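Local coordinates for protein hydrolase, NUDIX family (Clostridium perfringens ATCC 13124, PDB 3F6A) that probably hydrolyses a nucleoside diphosphate linked to another moiety, or a related compound, as NUDIX family enzymes do, though its own substrate is not established, at residues Ile140-Met143 with Ala144-Leu148; Leu21-Lys25 with Lys26-Met30. All blocks are in the same frame, centred on the assembly; numbering follows the deposited sequence.

Contact 1: residues Ile140-Met143 with Ala144-Leu148; sequences ILVM and ATEAL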
loop_
_atom_site.group_PDB
_atom_site.type_symbol
_atom_site.label_atom_id
_atom_site.label_comp_id
_atom_site.label_asym_id
_atom_site.label_seq_id
_atom_site.Cartn_x
_atom_site.Cartn_y
_atom_site.Cartn_z
ATOM N N ILE A 140 16.900 -4.556 -3.769
ATOM C CA ILE A 140 16.740 -5.397 -2.588
ATOM C C ILE A 140 17.777 -4.938 -1.563
ATOM O O ILE A 140 17.503 -4.889 -0.359
ATOM C CB ILE A 140 16.956 -6.887 -2.920
ATOM C CG1 ILE A 140 15.868 -7.364 -3.886
ATOM C CG2 ILE A 140 16.931 -7.718 -1.644
ATOM C CD1 ILE A 140 14.451 -7.214 -3.349
ATOM N N LEU A 141 18.965 -4.589 -2.052
ATOM C CA LEU A 141 20.034 -4.113 -1.178
ATOM C C LEU A 141 19.595 -2.836 -0.492
ATOM O O LEU A 141 19.893 -2.615 0.679
ATOM C CB LEU A 141 21.313 -3.831 -1.973
ATOM C CG LEU A 141 22.110 -5.030 -2.484
ATOM C CD1 LEU A 141 23.304 -4.550 -3.299
ATOM C CD2 LEU A 141 22.574 -5.874 -1.302
ATOM N N VAL A 142 18.879 -1.993 -1.227
ATOM C CA VAL A 142 18.404 -0.729 -0.676
ATOM C C VAL A 142 17.340 -0.924 0.400
ATOM O O VAL A 142 17.431 -0.344 1.483
ATOM C CB VAL A 142 17.823 0.170 -1.784
ATOM C CG1 VAL A 142 17.134 1.368 -1.183
ATOM C CG2 VAL A 142 18.937 0.621 -2.715
HETATM N N MSE A 143 16.331 -1.740 0.111
HETATM C CA MSE A 143 15.271 -1.963 1.087
HETATM C C MSE A 143 15.750 -2.691 2.336
HETATM O O MSE A 143 15.279 -2.416 3.440
HETATM C CB MSE A 143 14.104 -2.708 0.438
HETATM C CG MSE A 143 13.406 -1.866 -0.636
HETATM SE SE MSE A 143 11.766 -2.609 -1.318
HETATM C CE MSE A 143 12.512 -3.971 -2.434
ATOM N N ALA A 144 16.700 -3.599 2.174
ATOM C CA ALA A 144 17.235 -4.334 3.313
ATOM C C ALA A 144 17.968 -3.346 4.218
ATOM O O ALA A 144 17.930 -3.453 5.443
ATOM C CB ALA A 144 18.188 -5.430 2.831
ATOM N N THR A 145 18.621 -2.370 3.596
ATOM C CA THR A 145 19.352 -1.348 4.332
ATOM C C THR A 145 18.375 -0.412 5.036
ATOM O O THR A 145 18.605 -0.017 6.181
ATOM C CB THR A 145 20.260 -0.544 3.389
ATOM O OG1 THR A 145 21.189 -1.438 2.764
ATOM C CG2 THR A 145 21.029 0.520 4.155
ATOM N N GLU A 146 17.285 -0.060 4.359
ATOM C CA GLU A 146 16.286 0.803 4.973
ATOM C C GLU A 146 15.688 0.069 6.168
ATOM O O GLU A 146 15.481 0.653 7.227
ATOM C CB GLU A 146 15.161 1.142 3.994
ATOM C CG GLU A 146 15.593 1.881 2.744
ATOM C CD GLU A 146 14.407 2.319 1.910
ATOM O OE1 GLU A 146 13.316 1.721 2.067
ATOM O OE2 GLU A 146 14.566 3.252 1.094
ATOM N N ALA A 147 15.404 -1.218 5.987
ATOM C CA ALA A 147 14.830 -2.021 7.067
ATOM C C ALA A 147 15.761 -1.979 8.278
ATOM O O ALA A 147 15.312 -1.805 9.411
ATOM C CB ALA A 147 14.617 -3.469 6.604
ATOM N N LEU A 148 17.060 -2.135 8.035
ATOM C CA LEU A 148 18.043 -2.098 9.113
ATOM C C LEU A 148 18.110 -0.721 9.768
ATOM O O LEU A 148 18.111 -0.614 10.994
ATOM C CB LEU A 148 19.430 -2.495 8.591
ATOM C CG LEU A 148 19.673 -3.994 8.396
ATOM C CD1 LEU A 148 20.966 -4.231 7.627
ATOM C CD2 LEU A 148 19.726 -4.674 9.751
#
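The carbonyl oxygen of L141 is gripped by two donors from T145, one turn further along the helix. The hydroxyl makes the shorter bond, T145 OG1 to L141 O at 2.7 Å, while the amide bond, T145 N to L141 O, is longer at 3.2 Å and comes from above the carbonyl plane. With chi1 at -60°, OG1 lies beside its own backbone N and faces the preceding turn, where the bond to L141 O holds that rotation. On either side of this pair the i to i+4 ladder of an alpha-helix runs on, from A144 N to I140 O, E146 N to V142 O and A147 N to M143 O (2.8 Å). E146 lays CG against V142 O at 3.1 Å and then extends, crossing the V142 side chain so that OE2 lies 3.9 Å from V142 CG1. Its OE1 is hydrogen-bonded to Y104 OH and H86 NE2, tying the helix to two strands, whereas OE2 lies near D66 OD2 of the second subunit. I140, M143, A144 and A147 pack on F12 of strand 7-15, M143 and A147 also reach strand 98-106, and V142 and M143 meet S72 and L69 of the second subunit.

Contact 2: residues Leu21-Lys25 with Lys26-Met30; sequences LHLHK and KAKKM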
loop_
_atom_site.group_PDB
_atom_site.type_symbol
_atom_site.label_atom_id
_atom_site.label_comp_id
_atom_site.label_asym_id
_atom_site.label_seq_id
_atom_site.Cartn_x
_atom_site.Cartn_y
_atom_site.Cartn_z
ATOM N N LEU A 21 17.311 -12.830 4.252
ATOM C CA LEU A 21 16.983 -13.022 2.838
ATOM C C LEU A 21 17.118 -14.514 2.557
ATOM O O LEU A 21 17.783 -15.223 3.303
ATOM C CB LEU A 21 17.962 -12.258 1.935
ATOM C CG LEU A 21 18.065 -10.736 2.046
ATOM C CD1 LEU A 21 19.224 -10.246 1.188
ATOM C CD2 LEU A 21 16.763 -10.084 1.600
ATOM N N HIS A 22 16.488 -15.000 1.494
ATOM C CA HIS A 22 16.631 -16.407 1.151
ATOM C C HIS A 22 16.789 -16.562 -0.354
ATOM O O HIS A 22 16.314 -15.727 -1.121
ATOM C CB HIS A 22 15.454 -17.237 1.710
ATOM C CG HIS A 22 14.164 -17.106 0.955
ATOM N ND1 HIS A 22 13.863 -16.027 0.151
ATOM C CD2 HIS A 22 13.069 -17.905 0.931
ATOM C CE1 HIS A 22 12.641 -16.166 -0.333
ATOM N NE2 HIS A 22 12.139 -17.296 0.125
ATOM N N LEU A 23 17.496 -17.611 -0.774
ATOM C CA LEU A 23 17.732 -17.864 -2.195
ATOM C C LEU A 23 16.454 -18.401 -2.837
ATOM O O LEU A 23 16.015 -19.511 -2.545
ATOM C CB LEU A 23 18.875 -18.877 -2.374
ATOM C CG LEU A 23 19.693 -18.785 -3.671
ATOM C CD1 LEU A 23 20.690 -19.931 -3.719
ATOM C CD2 LEU A 23 18.785 -18.830 -4.879
ATOM N N HIS A 24 15.866 -17.617 -3.730
ATOM C CA HIS A 24 14.626 -18.021 -4.373
ATOM C C HIS A 24 14.631 -19.414 -5.000
ATOM O O HIS A 24 13.620 -20.111 -4.959
ATOM C CB HIS A 24 14.216 -16.999 -5.434
ATOM C CG HIS A 24 12.774 -17.099 -5.823
ATOM N ND1 HIS A 24 11.757 -16.612 -5.033
ATOM C CD2 HIS A 24 12.176 -17.694 -6.882
ATOM C CE1 HIS A 24 10.593 -16.905 -5.585
ATOM N NE2 HIS A 24 10.820 -17.562 -6.709
ATOM N N LYS A 25 15.763 -19.817 -5.568
ATOM C CA LYS A 25 15.891 -21.120 -6.229
ATOM C C LYS A 25 15.134 -21.072 -7.559
ATOM O O LYS A 25 14.070 -20.461 -7.653
ATOM C CB LYS A 25 15.358 -22.259 -5.344
ATOM C CG LYS A 25 13.928 -22.698 -5.631
ATOM C CD LYS A 25 13.605 -24.011 -4.935
ATOM C CE LYS A 25 13.720 -23.897 -3.428
ATOM N NZ LYS A 25 13.416 -25.201 -2.775
ATOM N N LYS A 26 15.683 -21.724 -8.581
ATOM C CA LYS A 26 15.093 -21.697 -9.919
ATOM C C LYS A 26 15.253 -20.255 -10.386
ATOM O O LYS A 26 14.695 -19.837 -11.400
ATOM C CB LYS A 26 13.610 -22.083 -9.889
ATOM C CG LYS A 26 13.360 -23.560 -9.630
ATOM C CD LYS A 26 11.880 -23.893 -9.713
ATOM C CE LYS A 26 11.638 -25.382 -9.528
ATOM N NZ LYS A 26 12.179 -25.869 -8.228
ATOM N N ALA A 27 16.034 -19.512 -9.609
ATOM C CA ALA A 27 16.339 -18.109 -9.853
ATOM C C ALA A 27 17.403 -17.741 -8.825
ATOM O O ALA A 27 17.119 -17.086 -7.825
ATOM C CB ALA A 27 15.096 -17.258 -9.658
ATOM N N LYS A 28 18.628 -18.187 -9.076
ATOM C CA LYS A 28 19.754 -17.940 -8.184
ATOM C C LYS A 28 19.891 -16.461 -7.814
ATOM O O LYS A 28 20.652 -15.727 -8.442
ATOM C CB LYS A 28 21.048 -18.428 -8.850
ATOM C CG LYS A 28 22.060 -19.069 -7.905
ATOM C CD LYS A 28 23.299 -19.543 -8.666
ATOM C CE LYS A 28 24.186 -20.435 -7.804
ATOM N NZ LYS A 28 24.656 -19.760 -6.563
ATOM N N LYS A 29 19.154 -16.033 -6.793
ATOM C CA LYS A 29 19.200 -14.648 -6.332
ATOM C C LYS A 29 18.619 -14.546 -4.923
ATOM O O LYS A 29 17.633 -15.211 -4.602
ATOM C CB LYS A 29 18.393 -13.748 -7.271
ATOM C CG LYS A 29 16.899 -14.020 -7.226
ATOM C CD LYS A 29 16.081 -12.928 -7.900
ATOM C CE LYS A 29 16.205 -12.973 -9.409
ATOM N NZ LYS A 29 15.171 -12.108 -10.042
HETATM N N MSE A 30 19.228 -13.711 -4.084
HETATM C CA MSE A 30 18.744 -13.525 -2.719
HETATM C C MSE A 30 17.543 -12.575 -2.703
HETATM O O MSE A 30 17.578 -11.505 -3.319
HETATM C CB MSE A 30 19.857 -12.963 -1.838
HETATM C CG MSE A 30 21.055 -13.902 -1.703
HETATM SE SE MSE A 30 20.561 -15.718 -1.198
HETATM C CE MSE A 30 20.198 -15.405 0.659
#
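Strands 18-23 and 30-36 form a beta-hairpin, and the last bridge before its loop pairs L23 with M30 as an antiparallel non-hydrogen-bonded pair, their CA atoms 4.5 Å apart. Both side chains leave on the same face of the sheet and cross at about a right angle. The selenium of M30 lies beside the root of the leucine, with M30 SE 3.8 Å from L23 CB. Bends at chi2 (-50°) and chi3 (-76°) fold the selenomethionine along the partner strand, its methyl reaching two residues back, where M30 CE rests 3.6 Å from L21 O and also meets L21 CB. The leucine reaches the other way: its CG stands anti to the backbone N, and CD2 comes within 3.4 Å of K29 N and also touches K28 CA.

Beyond the bridge, one backbone bond closes the base of the loop, from H24 N to K29 O at 3.1 Å. It is nearly straight at the hydrogen (164°), and the same oxygen receives a CH contact from L23 CA. K25 and K26 both have positive phi where the chain reverses; their side chains lie alongside each other and point the same way, yet the ammonium nitrogens K25 NZ and K26 NZ stay 5.6 Å apart. Within the bend, A27 CB approaches the H24 ring obliquely, 4.1 Å from H24 CD2.

The hairpin is part of the mixed sheet of the NUDIX domain. H22 and L31 are joined by the backbone and again through the side chain, H22 ND1 to L31 O, while K29 NZ bonds to Q137 OE1. On the other edge of strand 18-23, L21 and L23 make backbone bonds with K123 and I121, and the L21 and M30 side chains pack on Y125 of strand 122-125.

How the contacts relate
Contact 1 lies on the C-terminal helix 138-150, whereas contact 2 joins two neighbouring strands of the sheet; their centres are about 17 Å apart. They meet where the helix packs on the sheet: I140 CG2 lies 4.0 Å from L21 CD2 and also approaches M30 O. Contact 1 has a buried face on the sheet and another side toward the second subunit. Contact 2 grades from buried L21, H22 and M30 to exposed K26 and K28 in the loop, and no other chain of the assembly touches it. Repeated backbone bonds dominate the helix, reinforced by a hydroxyl, whereas a single backbone bond and apolar contacts join the segments of the hairpin.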